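Local coordinates for peptide ABC transporter, peptide-binding protein (Enterococcus faecalis, PDB 3O6P) that probably binds peptides for uptake by an ABC transporter, this chain being one part of the longer solute-binding protein, at residues 85-90 / 127-132; 11-16 / 24-29; 171-176 / 181-186; 69-74 / 208-213; 34-39 / 47-52. One frame throughout, in Å; residues are numbered along the deposited sequence. Where two conformers were deposited one is given.

Contact 1: residues 85-90 / 127-132; sequences EYWEKA and DGVKVT. With NA (sodium ion), chain B.
Trp87 of helix 80-94 makes both direct contacts with the chain that leads into strand 129-136. The polar one is a hydrogen bond from the indole NE1 of Trp87 to the backbone O of Asp127, 2.9 Å long and nearly straight at 164°. The acceptor lies in the ring plane of Trp87, but seen from the carbonyl the donor stands above its plane. The apolar one is a CH-pi contact. Val129 CG2 sits over one face of the indole, 3.8 Å from the centroid of the six-membered ring of Trp87, and nearest to CZ2. With CG anti to the backbone N (chi1 167°), the Trp87 ring reaches across from the helix to both partners. Water adds a second polar link: one molecule donates to Glu88 OE2 and to Asp127 O. The third kind of contact is to metal. Val129 O binds the sodium ion at 2.7 Å, with three waters and the backbone oxygens of Gln123 and Leu126. Two of those waters also bond to Asp127 OD1 and Gly128 N. Asp127 O thus accepts from both indole and water, which probably helps to fix the turn beside the sodium site.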
# COMPACT_ATOMS: atom_id res chain seq x y z
N GLU A 85 6.21 -12.45 14.08
CA GLU A 85 5.38 -12.21 15.26
C GLU A 85 3.96 -11.80 14.84
O GLU A 85 2.95 -12.29 15.38
CB GLU A 85 5.99 -11.09 16.10
CG GLU A 85 5.16 -10.71 17.31
CD GLU A 85 5.61 -9.41 17.99
OE1 GLU A 85 6.43 -8.66 17.41
OE2 GLU A 85 5.11 -9.13 19.10
N TYR A 86 3.87 -10.90 13.87
CA TYR A 86 2.56 -10.42 13.42
C TYR A 86 1.76 -11.50 12.70
O TYR A 86 0.53 -11.55 12.82
CB TYR A 86 2.73 -9.16 12.55
CG TYR A 86 2.88 -7.93 13.41
CD1 TYR A 86 3.99 -7.77 14.27
CD2 TYR A 86 1.88 -6.96 13.44
CE1 TYR A 86 4.11 -6.64 15.08
CE2 TYR A 86 2.01 -5.82 14.24
CZ TYR A 86 3.11 -5.67 15.05
OH TYR A 86 3.21 -4.55 15.84
N TRP A 87 2.44 -12.38 11.97
CA TRP A 87 1.76 -13.49 11.35
C TRP A 87 1.24 -14.48 12.42
O TRP A 87 0.11 -14.98 12.30
CB TRP A 87 2.69 -14.17 10.33
CG TRP A 87 2.29 -15.54 9.79
CD1 TRP A 87 3.07 -16.65 9.74
CD2 TRP A 87 1.05 -15.89 9.15
NE1 TRP A 87 2.39 -17.69 9.12
CE2 TRP A 87 1.15 -17.25 8.76
CE3 TRP A 87 -0.13 -15.20 8.88
CZ2 TRP A 87 0.10 -17.93 8.12
CZ3 TRP A 87 -1.18 -15.89 8.23
CH2 TRP A 87 -1.05 -17.23 7.86
N GLU A 88 2.02 -14.71 13.47
CA GLU A 88 1.48 -15.50 14.58
C GLU A 88 0.20 -14.90 15.18
O GLU A 88 -0.75 -15.63 15.51
CB GLU A 88 2.52 -15.71 15.68
CG GLU A 88 3.65 -16.64 15.27
CD GLU A 88 3.18 -18.01 14.76
OE1 GLU A 88 2.27 -18.63 15.37
OE2 GLU A 88 3.75 -18.47 13.75
N LYS A 89 0.18 -13.58 15.34
CA LYS A 89 -1.01 -12.89 15.85
C LYS A 89 -2.16 -13.08 14.87
O LYS A 89 -3.30 -13.36 15.32
CB LYS A 89 -0.80 -11.38 16.06
CG LYS A 89 0.16 -10.97 17.14
CD LYS A 89 0.28 -9.43 17.13
CE LYS A 89 1.42 -8.92 18.02
NZ LYS A 89 1.38 -7.43 17.98
N ALA A 90 -1.90 -12.88 13.57
CA ALA A 90 -2.95 -13.03 12.55
C ALA A 90 -3.56 -14.44 12.55
O ALA A 90 -4.80 -14.59 12.46
CB ALA A 90 -2.46 -12.65 11.14
N ASP A 127 6.23 -18.72 7.86
CA ASP A 127 6.10 -20.18 7.79
C ASP A 127 4.62 -20.52 7.65
O ASP A 127 3.82 -20.08 8.46
CB ASP A 127 6.71 -20.85 9.02
CG ASP A 127 8.26 -20.86 8.99
OD1 ASP A 127 8.86 -20.92 7.89
OD2 ASP A 127 8.88 -20.85 10.07
N GLY A 128 4.27 -21.30 6.63
CA GLY A 128 2.86 -21.63 6.39
C GLY A 128 2.21 -20.72 5.35
O GLY A 128 1.02 -20.88 5.03
N VAL A 129 2.99 -19.78 4.82
CA VAL A 129 2.48 -18.95 3.71
C VAL A 129 3.16 -19.34 2.39
O VAL A 129 4.40 -19.41 2.32
CB VAL A 129 2.68 -17.46 3.97
CG1 VAL A 129 2.11 -16.61 2.81
CG2 VAL A 129 2.00 -17.03 5.28
N LYS A 130 2.37 -19.60 1.36
CA LYS A 130 2.88 -19.91 0.04
C LYS A 130 2.40 -18.80 -0.86
O LYS A 130 1.24 -18.37 -0.75
CB LYS A 130 2.34 -21.24 -0.45
CG LYS A 130 2.65 -21.50 -1.91
CD LYS A 130 2.26 -22.91 -2.35
CE LYS A 130 2.55 -23.11 -3.85
NZ LYS A 130 4.01 -23.21 -4.11
N VAL A 131 3.28 -18.32 -1.74
CA VAL A 131 2.89 -17.19 -2.61
C VAL A 131 3.14 -17.56 -4.05
O VAL A 131 4.24 -18.00 -4.37
CB VAL A 131 3.72 -15.91 -2.30
CG1 VAL A 131 3.29 -14.76 -3.21
CG2 VAL A 131 3.61 -15.50 -0.83
N THR A 132 2.14 -17.36 -4.91
CA THR A 132 2.29 -17.54 -6.35
C THR A 132 2.22 -16.18 -7.03
O THR A 132 1.85 -15.18 -6.41
CB THR A 132 1.17 -18.45 -6.90
OG1 THR A 132 -0.10 -17.85 -6.63
CG2 THR A 132 1.22 -19.82 -6.19
NA NA B . 6.54 -19.80 3.86
O HOH W 1 4.02 -20.88 11.54
O HOH W 2 8.57 -20.00 5.38
O HOH W 3 5.76 -21.97 4.51
O HOH W 4 7.91 -21.23 2.29

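Contact 2: residues 11-16 / 24-29; sequences LNQRDE and NLRKAI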
# COMPACT_ATOMS: atom_id res chain seq x y z
N LEU A 11 -4.39 -5.41 -1.31
CA LEU A 11 -4.77 -6.73 -0.80
C LEU A 11 -6.28 -6.83 -0.80
O LEU A 11 -6.97 -5.87 -0.43
CB LEU A 11 -4.19 -6.96 0.62
CG LEU A 11 -2.67 -6.79 0.75
CD1 LEU A 11 -2.26 -6.78 2.24
CD2 LEU A 11 -1.97 -7.91 0.00
N ASN A 12 -6.79 -7.97 -1.25
CA ASN A 12 -8.23 -8.15 -1.44
C ASN A 12 -8.97 -8.31 -0.11
O ASN A 12 -8.87 -9.35 0.56
CB ASN A 12 -8.50 -9.35 -2.35
CG ASN A 12 -9.93 -9.39 -2.84
OD1 ASN A 12 -10.82 -8.77 -2.25
ND2 ASN A 12 -10.17 -10.11 -3.91
N GLN A 13 -9.70 -7.26 0.27
CA GLN A 13 -10.38 -7.19 1.56
C GLN A 13 -11.90 -7.26 1.37
O GLN A 13 -12.66 -6.88 2.26
CB GLN A 13 -9.95 -5.91 2.29
CG GLN A 13 -8.45 -5.94 2.64
CD GLN A 13 -7.90 -4.58 2.95
OE1 GLN A 13 -8.28 -3.98 3.95
NE2 GLN A 13 -7.00 -4.07 2.10
N ARG A 14 -12.34 -7.68 0.18
CA ARG A 14 -13.76 -7.61 -0.17
C ARG A 14 -14.63 -8.47 0.74
O ARG A 14 -15.70 -8.04 1.18
CB ARG A 14 -13.96 -8.03 -1.63
CG ARG A 14 -13.32 -7.04 -2.58
CD ARG A 14 -13.43 -7.43 -4.03
NE ARG A 14 -12.76 -6.43 -4.88
CZ ARG A 14 -13.25 -5.95 -6.02
NH1 ARG A 14 -14.44 -6.35 -6.47
NH2 ARG A 14 -12.54 -5.05 -6.71
N ASP A 15 -14.16 -9.69 1.02
CA ASP A 15 -14.92 -10.73 1.75
C ASP A 15 -14.76 -10.55 3.25
O ASP A 15 -13.66 -10.28 3.72
CB ASP A 15 -14.41 -12.13 1.32
CG ASP A 15 -14.84 -13.26 2.26
OD1 ASP A 15 -15.84 -13.10 2.98
OD2 ASP A 15 -14.16 -14.32 2.28
N GLU A 16 -15.86 -10.73 4.01
CA GLU A 16 -15.83 -10.56 5.49
C GLU A 16 -14.77 -11.46 6.12
O GLU A 16 -14.13 -11.08 7.12
CB GLU A 16 -17.20 -10.92 6.09
N ASN A 24 -3.01 -7.29 11.32
CA ASN A 24 -1.73 -7.94 11.62
C ASN A 24 -1.14 -8.73 10.45
O ASN A 24 0.09 -8.73 10.27
CB ASN A 24 -1.84 -8.80 12.86
CG ASN A 24 -1.95 -7.95 14.12
OD1 ASN A 24 -1.24 -6.95 14.26
ND2 ASN A 24 -2.86 -8.33 15.02
N LEU A 25 -1.98 -9.37 9.65
CA LEU A 25 -1.49 -10.02 8.43
C LEU A 25 -0.95 -9.00 7.43
O LEU A 25 0.12 -9.21 6.85
CB LEU A 25 -2.54 -10.93 7.78
CG LEU A 25 -2.16 -11.52 6.40
CD1 LEU A 25 -0.87 -12.38 6.49
CD2 LEU A 25 -3.32 -12.34 5.81
N ARG A 26 -1.69 -7.92 7.22
CA ARG A 26 -1.20 -6.91 6.29
C ARG A 26 0.17 -6.33 6.73
O ARG A 26 1.09 -6.17 5.92
CB ARG A 26 -2.22 -5.81 6.12
CG ARG A 26 -3.58 -6.30 5.63
CD ARG A 26 -4.44 -5.11 5.14
NE ARG A 26 -4.75 -4.14 6.21
CZ ARG A 26 -5.83 -4.17 6.99
NH1 ARG A 26 -6.74 -5.16 6.90
NH2 ARG A 26 -5.97 -3.22 7.91
N LYS A 27 0.32 -6.10 8.02
CA LYS A 27 1.59 -5.67 8.59
C LYS A 27 2.68 -6.75 8.46
O LYS A 27 3.83 -6.40 8.16
CB LYS A 27 1.40 -5.24 10.05
CG LYS A 27 0.56 -3.94 10.16
CD LYS A 27 0.14 -3.69 11.58
CE LYS A 27 -0.89 -2.57 11.52
NZ LYS A 27 -1.29 -2.17 12.90
N ALA A 28 2.34 -8.03 8.69
CA ALA A 28 3.35 -9.10 8.58
C ALA A 28 3.90 -9.12 7.15
O ALA A 28 5.13 -9.23 6.94
CB ALA A 28 2.74 -10.45 8.94
N ILE A 29 3.01 -8.93 6.18
CA ILE A 29 3.41 -8.88 4.76
C ILE A 29 4.37 -7.70 4.55
O ILE A 29 5.48 -7.88 4.00
CB ILE A 29 2.16 -8.81 3.87
CG1 ILE A 29 1.48 -10.20 3.85
CG2 ILE A 29 2.53 -8.38 2.45
CD1 ILE A 29 0.05 -10.20 3.23
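Gln13 OE1 lies over one face of the Arg26 guanidinium, and the amide and guanidinium planes are only 17° apart. The closest approach is 3.5 Å, from Gln13 OE1 to Arg26 NH1. The oxygen stands over the face, with the two planes nearly parallel. The N-H groups of Arg26 point to other partners: NH1 bonds to Phe20 O and NH2 to Asp219 O. These bonds probably fix the guanidinium beneath Gln13 OE1. The amide is also held from its own side. Gln13 NE2 donates to Leu11 O over 3.1 Å, and this acceptor lies close to the amide plane.

Carbon contacts fill the rest. Leu11 CD1 rests on the aliphatic part of Arg26, 3.7 Å from its CG, and reaches Ile29 CD1 at 4.2 Å. The bend of Arg26 at chi3 (-63°) turns the guanidinium toward Gln13, while the methylenes stay against Leu11. Beyond the contact, Asn12 OD1 accepts from Arg14 N at 3.1 Å and closes an Asx turn.

All four touching residues are buried. The arrangement joins the end of strand 5-11 to helix 23-31 across the loop between them. It is a strand-loop-helix connection of the mixed sheet, in a piece of a family 5 solute-binding protein.

Contact 3: residues 171-176 / 181-186; sequences FASDNS and RYNNAE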
# COMPACT_ATOMS: atom_id res chain seq x y z
N PHE A 171 -8.23 5.45 -1.81
CA PHE A 171 -8.48 4.39 -0.83
C PHE A 171 -9.70 4.64 0.04
O PHE A 171 -9.95 3.93 1.01
CB PHE A 171 -7.21 4.03 -0.05
CG PHE A 171 -6.14 3.52 -0.94
CD1 PHE A 171 -6.23 2.23 -1.47
CD2 PHE A 171 -5.11 4.35 -1.36
CE1 PHE A 171 -5.27 1.76 -2.36
CE2 PHE A 171 -4.15 3.91 -2.27
CZ PHE A 171 -4.22 2.60 -2.77
N ALA A 172 -10.43 5.69 -0.31
CA ALA A 172 -11.77 5.86 0.24
C ALA A 172 -12.54 4.57 -0.07
O ALA A 172 -12.36 3.98 -1.15
CB ALA A 172 -12.47 7.06 -0.42
N SER A 173 -13.41 4.17 0.85
CA SER A 173 -14.08 2.87 0.73
C SER A 173 -14.92 2.75 -0.54
O SER A 173 -15.12 1.65 -1.04
CB SER A 173 -14.98 2.61 1.95
OG SER A 173 -16.04 3.56 1.97
N ASP A 174 -15.41 3.89 -1.03
CA ASP A 174 -16.28 3.94 -2.20
C ASP A 174 -15.59 4.41 -3.49
O ASP A 174 -16.26 4.71 -4.50
CB ASP A 174 -17.51 4.80 -1.91
CG ASP A 174 -17.16 6.22 -1.43
OD1 ASP A 174 -18.13 6.98 -1.17
OD2 ASP A 174 -15.96 6.57 -1.28
N ASN A 175 -14.25 4.45 -3.49
CA ASN A 175 -13.53 4.89 -4.70
C ASN A 175 -13.29 3.69 -5.63
O ASN A 175 -12.88 2.61 -5.18
CB ASN A 175 -12.21 5.61 -4.32
CG ASN A 175 -11.56 6.34 -5.49
OD1 ASN A 175 -11.00 5.73 -6.38
ND2 ASN A 175 -11.68 7.66 -5.50
N SER A 176 -13.54 3.88 -6.92
CA SER A 176 -13.33 2.80 -7.88
C SER A 176 -11.87 2.35 -7.99
O SER A 176 -11.63 1.20 -8.36
CB SER A 176 -13.88 3.16 -9.26
OG SER A 176 -13.19 4.29 -9.78
N ARG A 181 -10.72 -2.93 -1.91
CA ARG A 181 -11.84 -2.51 -1.06
C ARG A 181 -11.45 -2.39 0.41
O ARG A 181 -12.12 -2.91 1.31
CB ARG A 181 -13.08 -3.41 -1.24
CG ARG A 181 -13.56 -3.52 -2.69
CD ARG A 181 -13.98 -2.20 -3.29
NE ARG A 181 -14.70 -2.43 -4.53
CZ ARG A 181 -14.22 -2.22 -5.75
NH1 ARG A 181 -13.01 -1.74 -5.94
NH2 ARG A 181 -15.00 -2.49 -6.80
N TYR A 182 -10.32 -1.73 0.63
CA TYR A 182 -9.95 -1.26 1.95
C TYR A 182 -11.12 -0.42 2.46
O TYR A 182 -11.71 0.37 1.71
CB TYR A 182 -8.72 -0.38 1.84
CG TYR A 182 -8.32 0.31 3.13
CD1 TYR A 182 -7.87 -0.44 4.23
CD2 TYR A 182 -8.34 1.72 3.24
CE1 TYR A 182 -7.46 0.19 5.40
CE2 TYR A 182 -7.91 2.37 4.41
CZ TYR A 182 -7.45 1.59 5.48
OH TYR A 182 -7.04 2.19 6.65
N ASN A 183 -11.45 -0.61 3.72
CA ASN A 183 -12.60 0.07 4.30
C ASN A 183 -12.33 0.39 5.77
O ASN A 183 -12.52 -0.44 6.67
CB ASN A 183 -13.88 -0.76 4.14
CG ASN A 183 -15.15 0.01 4.55
OD1 ASN A 183 -15.09 0.98 5.30
ND2 ASN A 183 -16.28 -0.42 4.06
N ASN A 184 -11.87 1.62 5.99
CA ASN A 184 -11.59 2.11 7.32
C ASN A 184 -12.39 3.40 7.48
O ASN A 184 -12.18 4.37 6.74
CB ASN A 184 -10.07 2.34 7.46
CG ASN A 184 -9.68 2.88 8.83
OD1 ASN A 184 -10.17 3.90 9.26
ND2 ASN A 184 -8.75 2.20 9.51
N ALA A 185 -13.31 3.37 8.43
CA ALA A 185 -14.22 4.50 8.68
C ALA A 185 -13.49 5.81 9.01
O ALA A 185 -13.92 6.90 8.55
CB ALA A 185 -15.25 4.14 9.75
N GLU A 186 -12.42 5.75 9.78
CA GLU A 186 -11.65 6.96 10.08
C GLU A 186 -10.90 7.48 8.86
O GLU A 186 -10.84 8.69 8.63
CB GLU A 186 -10.71 6.75 11.26
CG GLU A 186 -11.45 6.89 12.57
CD GLU A 186 -12.19 8.20 12.65
OE1 GLU A 186 -13.44 8.19 12.67
OE2 GLU A 186 -11.53 9.25 12.67
O HOH W 5 -11.47 3.33 3.61
O HOH W 6 -14.06 -0.52 0.15
O HOH W 7 -12.71 -1.22 -8.82
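Tyr182 sets the edge of its ring against Phe171. Tyr182 CD2 is 3.5 Å from Phe171 O, which lies near the ring plane, and 4.2 Å from Phe171 CB. CG of Tyr182 stands anti to the backbone N (chi1 173°), and the ring runs out to a hydroxyl bonded to Asp219 OD1. Farther along, Ser173 CB packs on the amide of Asn183, 3.7 Å from its CG. The hydroxyl of Ser173 takes no part there and is bonded to Asp188 OD2. The backbones come close as well: Ser173 CA makes a CA-H...O contact with Tyr182 O at 3.6 Å.

No direct hydrogen bond joins the two segments, and water does that work. One water donates to Ser173 O and to Tyr182 O. In the Arg181 conformer given, another accepts from Arg181 NH1 at 2.9 Å and donates to Ser176 O. It lies at the edge of the Arg181 guanidinium, in its plane. Arg181 NH1 also bonds to Asn178 O.

A type I beta turn from Ala172 to Asn175 shapes residues 171-176, closed by Asn175 N to Ala172 O at 3.0 Å. Within residues 181-186, Asn184 is the N-cap of helix 185-195; its OD1 accepts from Phe187 N. The arrangement is a type I beta turn followed by an Asn N-cap at the start of a helix.

Contact 4: residues 69-74 / 208-213; sequences AKEAGS and DMLNAE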
# COMPACT_ATOMS: atom_id res chain seq x y z
N ALA A 69 5.35 14.19 3.57
CA ALA A 69 5.86 12.88 4.03
C ALA A 69 6.64 13.01 5.34
O ALA A 69 6.51 12.16 6.22
CB ALA A 69 6.70 12.21 2.95
N LYS A 70 7.43 14.08 5.48
CA LYS A 70 8.18 14.29 6.72
C LYS A 70 7.24 14.52 7.90
O LYS A 70 7.45 13.99 9.00
CB LYS A 70 9.18 15.44 6.58
CG LYS A 70 10.31 15.18 5.62
CD LYS A 70 11.11 16.47 5.42
CE LYS A 70 12.42 16.23 4.68
NZ LYS A 70 13.42 17.31 5.00
N GLU A 71 6.20 15.33 7.68
CA GLU A 71 5.22 15.61 8.72
C GLU A 71 4.42 14.37 9.13
O GLU A 71 4.11 14.19 10.31
CB GLU A 71 4.26 16.72 8.27
CG GLU A 71 4.83 18.11 8.41
CD GLU A 71 3.76 19.18 8.30
OE1 GLU A 71 3.60 19.70 7.18
OE2 GLU A 71 3.08 19.47 9.30
N ALA A 72 4.10 13.52 8.15
CA ALA A 72 3.31 12.33 8.41
C ALA A 72 4.14 11.31 9.18
O ALA A 72 3.59 10.54 9.97
CB ALA A 72 2.79 11.72 7.08
N GLY A 73 5.45 11.33 8.99
CA GLY A 73 6.31 10.21 9.45
C GLY A 73 6.14 8.94 8.61
O GLY A 73 5.40 8.92 7.63
N SER A 74 6.85 7.88 8.99
CA SER A 74 6.78 6.62 8.27
C SER A 74 6.44 5.50 9.22
O SER A 74 7.04 5.41 10.30
CB SER A 74 8.14 6.30 7.61
OG SER A 74 8.06 5.07 6.91
N ASP A 208 -6.25 17.08 7.96
CA ASP A 208 -7.10 15.94 7.54
C ASP A 208 -6.33 14.97 6.63
O ASP A 208 -6.39 13.74 6.80
CB ASP A 208 -8.35 16.45 6.83
CG ASP A 208 -9.40 16.98 7.79
OD1 ASP A 208 -9.48 16.46 8.93
OD2 ASP A 208 -10.17 17.87 7.39
N MSE A 209 -5.56 15.52 5.69
CA MSE A 209 -4.81 14.67 4.78
C MSE A 209 -3.69 13.93 5.52
O MSE A 209 -3.47 12.74 5.28
CB MSE A 209 -4.25 15.46 3.61
CG MSE A 209 -5.38 16.00 2.70
SE MSE A 209 -4.72 16.84 1.11
CE MSE A 209 -3.73 18.30 1.93
N LEU A 210 -2.99 14.63 6.43
CA LEU A 210 -1.97 13.96 7.27
C LEU A 210 -2.57 12.82 8.09
O LEU A 210 -1.99 11.73 8.18
CB LEU A 210 -1.33 14.96 8.24
CG LEU A 210 -0.30 15.92 7.64
CD1 LEU A 210 0.06 16.92 8.74
CD2 LEU A 210 0.93 15.15 7.19
N ASN A 211 -3.74 13.07 8.69
CA ASN A 211 -4.43 12.04 9.43
C ASN A 211 -4.86 10.85 8.57
O ASN A 211 -4.79 9.70 9.04
CB ASN A 211 -5.60 12.63 10.23
CG ASN A 211 -5.14 13.28 11.52
OD1 ASN A 211 -4.29 12.74 12.22
ND2 ASN A 211 -5.72 14.45 11.84
N ALA A 212 -5.27 11.13 7.33
CA ALA A 212 -5.60 10.07 6.38
C ALA A 212 -4.37 9.20 6.10
O ALA A 212 -4.43 7.96 6.22
CB ALA A 212 -6.15 10.63 5.08
N GLU A 213 -3.25 9.84 5.77
CA GLU A 213 -2.00 9.08 5.52
C GLU A 213 -1.65 8.23 6.74
O GLU A 213 -1.34 7.06 6.61
CB GLU A 213 -0.85 10.06 5.20
CG GLU A 213 0.57 9.44 5.19
CD GLU A 213 0.98 8.73 3.89
OE1 GLU A 213 0.31 8.86 2.84
OE2 GLU A 213 2.04 8.05 3.93
O HOH W 8 3.22 7.60 6.33
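Helix 68-72 ends against the middle of helix 202-218, and the two backbones come to 5.6 Å between Ala72 CA and Leu210 CA. This is helix-end packing on the side of a longer helix. Gly73 leaves the helix with a positive phi of 72°, and the chain turns off there.

The side chains that meet are small or aliphatic where they touch. Leu210 CD2 lies 3.7 Å from the backbone N of Ala72, 3.8 Å from Glu71 CB and 3.9 Å from Ala72 CB. The side chains of Leu210 and Glu71 cross at about a right angle. In the conformer given, Glu71 OE1 accepts from Trp206 NE1. One turn along, Ala72 CB meets Glu213 CG at 3.7 Å. Glu213 is bent at chi2 (83°); its OE2 accepts from Leu53 N and its OE1 from Val54 N. The carboxylate is thus gripped by a loop while its methylene packs on the helix. One water bridges the two segments, donating to Glu213 OE2 at 2.7 Å and to Gly73 O at 2.9 Å.

Contact 5: residues 34-39 / 47-52; sequences DRKALV and SIEPNG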
# COMPACT_ATOMS: atom_id res chain seq x y z
N ASP A 34 12.15 -6.27 2.23
CA ASP A 34 13.30 -5.36 2.37
C ASP A 34 13.25 -4.37 1.22
O ASP A 34 13.76 -4.66 0.14
CB ASP A 34 14.58 -6.19 2.37
CG ASP A 34 15.84 -5.38 2.64
OD1 ASP A 34 15.79 -4.13 2.65
OD2 ASP A 34 16.91 -6.04 2.84
N ARG A 35 12.62 -3.22 1.45
CA ARG A 35 12.45 -2.20 0.40
C ARG A 35 13.79 -1.64 -0.07
O ARG A 35 13.94 -1.27 -1.25
CB ARG A 35 11.63 -1.00 0.93
CG ARG A 35 10.29 -1.24 1.66
CD ARG A 35 9.33 -1.95 0.81
NE ARG A 35 7.93 -1.90 1.27
CZ ARG A 35 7.44 -2.42 2.41
NH1 ARG A 35 8.23 -3.00 3.31
NH2 ARG A 35 6.14 -2.37 2.65
N LYS A 36 14.76 -1.53 0.85
CA LYS A 36 16.09 -1.04 0.48
C LYS A 36 16.73 -1.99 -0.56
O LYS A 36 17.23 -1.56 -1.60
CB LYS A 36 16.98 -0.90 1.73
CG LYS A 36 18.32 -0.23 1.46
CD LYS A 36 19.17 -0.13 2.74
CE LYS A 36 20.45 0.67 2.50
NZ LYS A 36 20.20 2.13 2.24
N ALA A 37 16.70 -3.28 -0.28
CA ALA A 37 17.23 -4.26 -1.24
C ALA A 37 16.45 -4.20 -2.56
O ALA A 37 17.04 -4.31 -3.66
CB ALA A 37 17.14 -5.69 -0.64
N LEU A 38 15.13 -4.05 -2.47
CA LEU A 38 14.32 -4.01 -3.67
C LEU A 38 14.79 -2.85 -4.54
O LEU A 38 15.04 -3.03 -5.74
CB LEU A 38 12.82 -3.87 -3.35
CG LEU A 38 11.84 -3.63 -4.52
CD1 LEU A 38 11.85 -4.78 -5.56
CD2 LEU A 38 10.44 -3.41 -3.95
N VAL A 39 14.91 -1.67 -3.96
CA VAL A 39 15.26 -0.52 -4.80
C VAL A 39 16.72 -0.46 -5.23
O VAL A 39 17.00 -0.07 -6.37
CB VAL A 39 14.79 0.85 -4.24
CG1 VAL A 39 13.27 0.84 -4.07
CG2 VAL A 39 15.49 1.18 -2.95
N SER A 47 14.35 4.29 -8.38
CA SER A 47 13.30 4.12 -7.37
C SER A 47 13.92 4.27 -5.99
O SER A 47 15.08 3.89 -5.78
CB SER A 47 12.65 2.73 -7.48
OG SER A 47 12.15 2.53 -8.79
N ILE A 48 13.14 4.78 -5.04
CA ILE A 48 13.63 4.90 -3.65
C ILE A 48 12.66 4.25 -2.68
O ILE A 48 11.50 3.98 -3.02
CB ILE A 48 13.87 6.39 -3.23
CG1 ILE A 48 12.56 7.18 -3.22
CG2 ILE A 48 14.88 7.04 -4.15
CD1 ILE A 48 12.68 8.58 -2.62
N GLU A 49 13.14 3.96 -1.47
CA GLU A 49 12.25 3.44 -0.43
C GLU A 49 11.03 4.34 -0.24
O GLU A 49 11.15 5.57 -0.33
CB GLU A 49 12.99 3.31 0.88
CG GLU A 49 14.02 2.21 0.85
CD GLU A 49 14.85 2.19 2.11
OE1 GLU A 49 14.31 1.91 3.18
OE2 GLU A 49 16.06 2.47 2.03
N PRO A 50 9.85 3.74 0.01
CA PRO A 50 8.65 4.57 0.17
C PRO A 50 8.54 5.05 1.63
O PRO A 50 8.65 4.23 2.56
CB PRO A 50 7.52 3.59 -0.15
CG PRO A 50 8.05 2.22 0.36
CD PRO A 50 9.58 2.29 0.19
N ASN A 51 8.36 6.34 1.85
CA ASN A 51 8.06 6.82 3.20
C ASN A 51 6.71 6.24 3.63
O ASN A 51 6.58 5.68 4.73
CB ASN A 51 7.98 8.34 3.24
CG ASN A 51 7.66 8.85 4.61
OD1 ASN A 51 8.53 8.86 5.49
ND2 ASN A 51 6.38 9.24 4.83
N GLY A 52 5.74 6.34 2.73
CA GLY A 52 4.36 5.87 2.99
C GLY A 52 3.65 5.77 1.66
O GLY A 52 4.19 5.24 0.67
O HOH W 9 16.68 2.32 -7.48
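Val39 forms the close-packed end of this contact. Val39 CB lies 3.4 Å from Ser47 O, while CG1 presses on Ser47 CB and on the carbonyl carbon of Ile48. CG2 faces Glu49 N. With CG1 anti to the carbonyl carbon (chi1 -59°), the two methyls spread along the chain from Ser47 to Glu49. Phe226 of strand 223-228 touches both Val39 and Ser47. A water beside them donates to Val39 O at 2.7 Å and to Ser47 O at 2.8 Å, so it bridges the two backbones.

Arg35 and Pro50 make a second buried patch. Pro50 CD is 3.9 Å from Arg35 CG, and the two side chains cross at about a right angle. The guanidinium of Arg35 bonds away from this contact, to Ser30 OG and Pro224 O.

The solvent side is looser. Glu49 stretches alongside the first turn of helix 35-43, and its OE2 comes to 3.5 Å from Lys36 CB. Lys36 NZ stays 4.2 Å from Glu49 OE2, beyond a salt bridge, and pairs with Glu40 instead. The first turn itself is capped: Asp34 OD1 accepts from Ala37 N.

Direct contact across the segments is therefore mostly van der Waals. Glu49 probably still feels the nearby charge of Lys36, though no salt bridge forms, and one water bridges Val39 O and Ser47 O.

Contact 2 is the fully buried one; the other four are partly buried. Contacts 1 and 2 pack side by side, with helix 80-94 against helix 23-31: Trp87 CE3 is 3.8 Å from Leu25 CD1. Contacts 2 and 3 meet where Gln13 reaches Tyr182. Contact 4 touches the 47-52 part of contact 5, where Asn51 ND2 is 3.0 Å from Gly73 O, a probable hydrogen bond. Contact 3 lies within the long chain loop closed by contact 4. Only contact 1 has a direct hydrogen bond across its segments and a metal. Contact 2 sets an amide oxygen over a guanidinium face, water bridges the segments of contacts 1, 3, 4 and 5, and contact 4 is otherwise mainly aliphatic.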